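Local coordinates for TetR family transcription regulator (Marinobacter aquaeolei, PDB 3PAS), which probably binds DNA through a helix-turn-helix motif and regulates transcription as a member of the TetR family, at residues Arg82-Arg94 against Asp175-Asp187. Numbering follows the deposited sequence.
With PGO (S-1,2-propanediol), chain N.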
loop_
_atom_site.group_PDB
_atom_site.type_symbol
_atom_site.label_atom_id
_atom_site.label_comp_id
_atom_site.label_asym_id
_atom_site.label_seq_id
_atom_site.Cartn_x
_atom_site.Cartn_y
_atom_site.Cartn_z
ATOM N N ARG B 82 20.489 -6.662 -12.689
ATOM C CA ARG B 82 19.132 -6.650 -13.207
ATOM C C ARG B 82 18.529 -8.044 -13.247
ATOM O O ARG B 82 17.373 -8.225 -12.854
ATOM C CB ARG B 82 19.103 -6.062 -14.588
ATOM C CG ARG B 82 17.690 -5.824 -15.120
ATOM C CD ARG B 82 17.687 -5.310 -16.555
ATOM N NE ARG B 82 16.353 -4.819 -16.917
ATOM C CZ ARG B 82 15.336 -5.607 -17.279
ATOM N NH1 ARG B 82 15.474 -6.921 -17.328
ATOM N NH2 ARG B 82 14.153 -5.072 -17.555
ATOM N N GLU B 83 19.298 -9.024 -13.742
ATOM C CA GLU B 83 18.818 -10.432 -13.770
ATOM C C GLU B 83 18.549 -10.970 -12.394
ATOM O O GLU B 83 17.597 -11.734 -12.186
ATOM C CB GLU B 83 19.801 -11.385 -14.513
ATOM C CG GLU B 83 19.624 -11.332 -15.997
ATOM C CD GLU B 83 18.199 -11.804 -16.378
ATOM O OE1 GLU B 83 17.450 -10.946 -16.883
ATOM O OE2 GLU B 83 17.842 -12.985 -16.119
ATOM N N GLY B 84 19.386 -10.591 -11.430
ATOM C CA GLY B 84 19.199 -11.021 -10.072
ATOM C C GLY B 84 17.882 -10.471 -9.507
ATOM O O GLY B 84 17.129 -11.172 -8.845
ATOM N N LEU B 85 17.606 -9.210 -9.767
ATOM C CA LEU B 85 16.396 -8.592 -9.259
ATOM C C LEU B 85 15.175 -9.159 -9.987
ATOM O O LEU B 85 14.112 -9.348 -9.380
ATOM C CB LEU B 85 16.463 -7.067 -9.407
ATOM C CG LEU B 85 17.478 -6.353 -8.494
ATOM C CD1 LEU B 85 17.609 -4.886 -8.939
ATOM C CD2 LEU B 85 17.058 -6.480 -7.030
ATOM N N ARG B 86 15.315 -9.459 -11.285
ATOM C CA ARG B 86 14.231 -10.023 -12.050
ATOM C C ARG B 86 13.890 -11.437 -11.526
ATOM O O ARG B 86 12.696 -11.798 -11.350
ATOM C CB ARG B 86 14.583 -10.082 -13.540
ATOM C CG ARG B 86 13.461 -10.567 -14.422
ATOM C CD ARG B 86 13.878 -10.556 -15.894
ATOM N NE ARG B 86 14.740 -11.682 -16.136
ATOM C CZ ARG B 86 14.312 -12.926 -16.314
ATOM N NH1 ARG B 86 13.016 -13.200 -16.284
ATOM N NH2 ARG B 86 15.194 -13.911 -16.523
ATOM N N ARG B 87 14.916 -12.249 -11.228
ATOM C CA ARG B 87 14.622 -13.594 -10.725
ATOM C C ARG B 87 13.959 -13.519 -9.376
ATOM O O ARG B 87 13.022 -14.224 -9.108
ATOM C CB ARG B 87 15.866 -14.434 -10.595
ATOM C CG ARG B 87 16.461 -14.769 -11.897
ATOM C CD ARG B 87 17.831 -15.401 -11.710
ATOM N NE ARG B 87 18.212 -16.182 -12.892
ATOM C CZ ARG B 87 17.944 -17.481 -13.071
ATOM N NH1 ARG B 87 17.292 -18.210 -12.155
ATOM N NH2 ARG B 87 18.332 -18.052 -14.197
ATOM N N GLN B 88 14.484 -12.685 -8.497
ATOM C CA GLN B 88 13.964 -12.476 -7.130
ATOM C C GLN B 88 12.510 -12.028 -7.188
ATOM O O GLN B 88 11.695 -12.423 -6.397
ATOM C CB GLN B 88 14.786 -11.389 -6.439
ATOM C CG GLN B 88 14.032 -10.544 -5.380
ATOM C CD GLN B 88 14.263 -9.079 -5.662
ATOM O OE1 GLN B 88 13.675 -8.494 -6.611
ATOM N NE2 GLN B 88 15.192 -8.479 -4.893
ATOM N N TRP B 89 12.232 -11.149 -8.132
ATOM C CA TRP B 89 10.868 -10.593 -8.323
ATOM C C TRP B 89 9.884 -11.664 -8.649
ATOM O O TRP B 89 8.817 -11.745 -8.027
ATOM C CB TRP B 89 10.866 -9.517 -9.386
ATOM C CG TRP B 89 9.546 -9.031 -9.861
ATOM C CD1 TRP B 89 8.684 -9.670 -10.690
ATOM C CD2 TRP B 89 8.938 -7.775 -9.540
ATOM N NE1 TRP B 89 7.565 -8.909 -10.882
ATOM C CE2 TRP B 89 7.711 -7.729 -10.203
ATOM C CE3 TRP B 89 9.339 -6.674 -8.767
ATOM C CZ2 TRP B 89 6.852 -6.617 -10.137
ATOM C CZ3 TRP B 89 8.521 -5.597 -8.699
ATOM C CH2 TRP B 89 7.253 -5.571 -9.395
ATOM N N HIS B 90 10.230 -12.494 -9.617
ATOM C CA HIS B 90 9.390 -13.630 -9.985
ATOM C C HIS B 90 9.206 -14.569 -8.800
ATOM O O HIS B 90 8.103 -15.052 -8.582
ATOM C CB HIS B 90 9.933 -14.414 -11.208
ATOM C CG HIS B 90 9.561 -13.817 -12.537
ATOM N ND1 HIS B 90 8.458 -14.226 -13.270
ATOM C CD2 HIS B 90 10.166 -12.861 -13.269
ATOM C CE1 HIS B 90 8.413 -13.535 -14.397
ATOM N NE2 HIS B 90 9.431 -12.684 -14.409
ATOM N N THR B 91 10.270 -14.868 -8.042
ATOM C CA THR B 91 10.135 -15.803 -6.887
ATOM C C THR B 91 9.209 -15.216 -5.774
ATOM O O THR B 91 8.299 -15.883 -5.284
ATOM C CB THR B 91 11.512 -16.135 -6.310
ATOM O OG1 THR B 91 12.241 -16.811 -7.334
ATOM C CG2 THR B 91 11.356 -17.007 -5.087
ATOM N N LEU B 92 9.384 -13.938 -5.485
ATOM C CA LEU B 92 8.555 -13.248 -4.482
ATOM C C LEU B 92 7.074 -13.163 -4.910
ATOM O O LEU B 92 6.159 -13.364 -4.108
ATOM C CB LEU B 92 9.068 -11.869 -4.213
ATOM C CG LEU B 92 10.317 -11.695 -3.326
ATOM C CD1 LEU B 92 10.858 -10.256 -3.431
ATOM C CD2 LEU B 92 10.127 -12.109 -1.913
ATOM N N PHE B 93 6.854 -12.895 -6.173
ATOM C CA PHE B 93 5.501 -12.772 -6.684
ATOM C C PHE B 93 4.827 -14.145 -6.558
ATOM O O PHE B 93 3.678 -14.221 -6.120
ATOM C CB PHE B 93 5.535 -12.265 -8.118
ATOM C CG PHE B 93 4.272 -11.563 -8.540
ATOM C CD1 PHE B 93 3.093 -12.259 -8.645
ATOM C CD2 PHE B 93 4.286 -10.228 -8.912
ATOM C CE1 PHE B 93 1.946 -11.640 -9.058
ATOM C CE2 PHE B 93 3.145 -9.604 -9.280
ATOM C CZ PHE B 93 1.965 -10.311 -9.393
ATOM N N ARG B 94 5.550 -15.229 -6.887
ATOM C CA ARG B 94 4.999 -16.571 -6.782
ATOM C C ARG B 94 4.718 -16.962 -5.344
ATOM O O ARG B 94 3.722 -17.611 -5.070
ATOM C CB ARG B 94 5.940 -17.596 -7.405
ATOM C CG ARG B 94 5.984 -17.488 -8.898
ATOM C CD ARG B 94 7.002 -18.449 -9.534
ATOM N NE ARG B 94 6.731 -18.561 -10.971
ATOM C CZ ARG B 94 6.511 -19.688 -11.647
ATOM N NH1 ARG B 94 6.572 -20.894 -11.072
ATOM N NH2 ARG B 94 6.241 -19.595 -12.938
ATOM N N ASP B 175 2.777 -15.400 -16.018
ATOM C CA ASP B 175 4.238 -15.200 -16.080
ATOM C C ASP B 175 4.566 -13.924 -16.864
ATOM O O ASP B 175 5.444 -13.147 -16.487
ATOM C CB ASP B 175 4.936 -16.406 -16.749
ATOM C CG ASP B 175 4.983 -17.656 -15.864
ATOM O OD1 ASP B 175 5.215 -17.552 -14.640
ATOM O OD2 ASP B 175 4.853 -18.763 -16.431
ATOM N N GLU B 176 3.869 -13.740 -17.978
ATOM C CA GLU B 176 4.009 -12.560 -18.812
ATOM C C GLU B 176 3.759 -11.260 -18.063
ATOM O O GLU B 176 4.559 -10.304 -18.174
ATOM C CB GLU B 176 3.022 -12.589 -20.001
ATOM C CG GLU B 176 3.544 -13.237 -21.269
ATOM C CD GLU B 176 2.742 -12.882 -22.542
ATOM O OE1 GLU B 176 1.569 -13.276 -22.673
ATOM O OE2 GLU B 176 3.312 -12.237 -23.439
ATOM N N HIS B 177 2.618 -11.187 -17.377
ATOM C CA HIS B 177 2.267 -10.015 -16.581
ATOM C C HIS B 177 3.257 -9.769 -15.437
ATOM O O HIS B 177 3.583 -8.630 -15.151
ATOM C CB HIS B 177 0.829 -10.104 -16.008
ATOM C CG HIS B 177 -0.246 -9.753 -16.993
ATOM N ND1 HIS B 177 -1.589 -9.919 -16.715
ATOM C CD2 HIS B 177 -0.182 -9.233 -18.246
ATOM C CE1 HIS B 177 -2.308 -9.530 -17.757
ATOM N NE2 HIS B 177 -1.479 -9.113 -18.700
ATOM N N ILE B 178 3.733 -10.829 -14.791
ATOM C CA ILE B 178 4.689 -10.690 -13.707
ATOM C C ILE B 178 5.967 -10.050 -14.272
ATOM O O ILE B 178 6.535 -9.134 -13.663
ATOM C CB ILE B 178 4.969 -12.050 -12.986
ATOM C CG1 ILE B 178 3.731 -12.523 -12.186
ATOM C CG2 ILE B 178 6.107 -11.910 -12.066
ATOM C CD1 ILE B 178 3.724 -14.040 -11.762
ATOM N N GLU B 179 6.374 -10.501 -15.461
ATOM C CA GLU B 179 7.598 -9.981 -16.124
ATOM C C GLU B 179 7.403 -8.512 -16.523
ATOM O O GLU B 179 8.286 -7.695 -16.317
ATOM C CB GLU B 179 7.938 -10.831 -17.363
ATOM C CG GLU B 179 9.141 -10.372 -18.187
ATOM C CD GLU B 179 10.491 -10.762 -17.603
ATOM O OE1 GLU B 179 10.574 -11.373 -16.486
ATOM O OE2 GLU B 179 11.490 -10.472 -18.303
ATOM N N LEU B 180 6.264 -8.180 -17.118
ATOM C CA LEU B 180 5.952 -6.824 -17.523
ATOM C C LEU B 180 5.974 -5.870 -16.322
ATOM O O LEU B 180 6.548 -4.788 -16.389
ATOM C CB LEU B 180 4.587 -6.793 -18.174
ATOM C CG LEU B 180 3.946 -5.454 -18.508
ATOM C CD1 LEU B 180 4.883 -4.645 -19.451
ATOM C CD2 LEU B 180 2.615 -5.751 -19.192
ATOM N N ALA B 181 5.367 -6.300 -15.217
ATOM C CA ALA B 181 5.405 -5.521 -13.983
ATOM C C ALA B 181 6.859 -5.329 -13.506
ATOM O O ALA B 181 7.235 -4.214 -13.099
ATOM C CB ALA B 181 4.573 -6.266 -12.884
ATOM N N PHE B 182 7.688 -6.384 -13.549
ATOM C CA PHE B 182 9.103 -6.195 -13.212
ATOM C C PHE B 182 9.792 -5.193 -14.138
ATOM O O PHE B 182 10.598 -4.372 -13.662
ATOM C CB PHE B 182 9.958 -7.499 -13.192
ATOM C CG PHE B 182 11.448 -7.220 -13.057
ATOM C CD1 PHE B 182 11.969 -6.944 -11.837
ATOM C CD2 PHE B 182 12.292 -7.146 -14.179
ATOM C CE1 PHE B 182 13.326 -6.622 -11.683
ATOM C CE2 PHE B 182 13.644 -6.821 -14.038
ATOM C CZ PHE B 182 14.156 -6.576 -12.793
ATOM N N ASN B 183 9.516 -5.263 -15.439
ATOM C CA ASN B 183 10.124 -4.281 -16.362
ATOM C C ASN B 183 9.788 -2.809 -16.001
ATOM O O ASN B 183 10.615 -1.928 -16.121
ATOM C CB ASN B 183 9.741 -4.574 -17.805
ATOM C CG ASN B 183 10.415 -5.858 -18.332
ATOM O OD1 ASN B 183 11.433 -6.301 -17.796
ATOM N ND2 ASN B 183 9.814 -6.474 -19.320
HETATM N N MSE B 184 8.570 -2.596 -15.527
HETATM C CA MSE B 184 8.140 -1.286 -15.055
HETATM C C MSE B 184 8.886 -0.892 -13.784
HETATM O O MSE B 184 9.325 0.283 -13.656
HETATM C CB MSE B 184 6.623 -1.236 -14.890
HETATM C CG MSE B 184 5.924 -1.364 -16.236
HETATM SE SE MSE B 184 4.049 -1.490 -16.095
HETATM C CE MSE B 184 3.655 0.478 -15.737
ATOM N N ALA B 185 9.027 -1.842 -12.852
ATOM C CA ALA B 185 9.745 -1.598 -11.590
ATOM C C ALA B 185 11.195 -1.275 -11.861
ATOM O O ALA B 185 11.744 -0.319 -11.289
ATOM C CB ALA B 185 9.640 -2.784 -10.615
ATOM N N TRP B 186 11.816 -1.996 -12.794
ATOM C CA TRP B 186 13.184 -1.727 -13.179
ATOM C C TRP B 186 13.321 -0.349 -13.793
ATOM O O TRP B 186 14.138 0.434 -13.382
ATOM C CB TRP B 186 13.712 -2.788 -14.159
ATOM C CG TRP B 186 15.103 -2.428 -14.654
ATOM C CD1 TRP B 186 15.427 -1.888 -15.856
ATOM C CD2 TRP B 186 16.338 -2.587 -13.941
ATOM N NE1 TRP B 186 16.772 -1.693 -15.931
ATOM C CE2 TRP B 186 17.354 -2.085 -14.767
ATOM C CE3 TRP B 186 16.663 -3.028 -12.650
ATOM C CZ2 TRP B 186 18.692 -2.033 -14.362
ATOM C CZ3 TRP B 186 17.977 -2.968 -12.240
ATOM C CH2 TRP B 186 18.982 -2.489 -13.104
ATOM N N ASP B 187 12.464 -0.029 -14.754
ATOM C CA ASP B 187 12.468 1.306 -15.342
ATOM C C ASP B 187 12.330 2.398 -14.266
ATOM O O ASP B 187 13.003 3.445 -14.332
ATOM C CB ASP B 187 11.383 1.420 -16.374
ATOM C CG ASP B 187 11.756 0.774 -17.731
ATOM O OD1 ASP B 187 12.867 0.291 -17.946
ATOM O OD2 ASP B 187 10.893 0.754 -18.600
HETATM C C1 PGO N . 19.381 0.221 -18.400
HETATM C C2 PGO N . 18.108 0.861 -18.942
HETATM C C3 PGO N . 17.945 2.282 -18.418
HETATM O O1 PGO N . 19.187 -0.192 -17.033
HETATM O O2 PGO N . 16.961 0.074 -18.569
HETATM O O HOH W 1 12.768 -2.565 -17.974
HETATM O O HOH W 2 13.167 -8.217 -18.341
HETATM O O HOH W 3 6.759 -16.299 -12.727
#
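F182 and W89 interlock as knobs in each other's helices. W89 fits among I178, A181, F182 and A185; F182 fits among R82, L85, R86 and W89. The edge of F182 meets the face of W89, with ring planes at 67°. The backbone of R86 covers a face of F182, its CA 3.5 Å from the ring centroid. I178 branches between two rings: CG1 lies over the centre of F93, CG2 over the rim of H90.

R82 lies across a face of W186. CG is anti to the backbone N (chi1 -171°) and the chain stays extended to NE. CG therefore sits over the six-membered ring and the guanidinium reaches the five-membered ring in a cation-pi contact, standing steeply to the ring plane. R82 NH2 donates to N183 OD1 (3.0 Å), from above the carbonyl plane.

E179 OE1 takes two donors, H90 NE2 at 2.7 Å, nearly along the C-O bond, and R86 NH1 at 3.1 Å. R86 also grips E83 side-on through NE and NH2, which, with E179, helps hold its guanidinium in place. At the far end R94 NH2 forms a salt bridge with D175 OD1 (2.9 Å).

The axes of segments 82-94 and 175-187 run at 131° to each other. A181 and A185 also pack on the second subunit. This is helix packing in the all-helical C-terminal domain of a TetR-family regulator, beside its dimer interface.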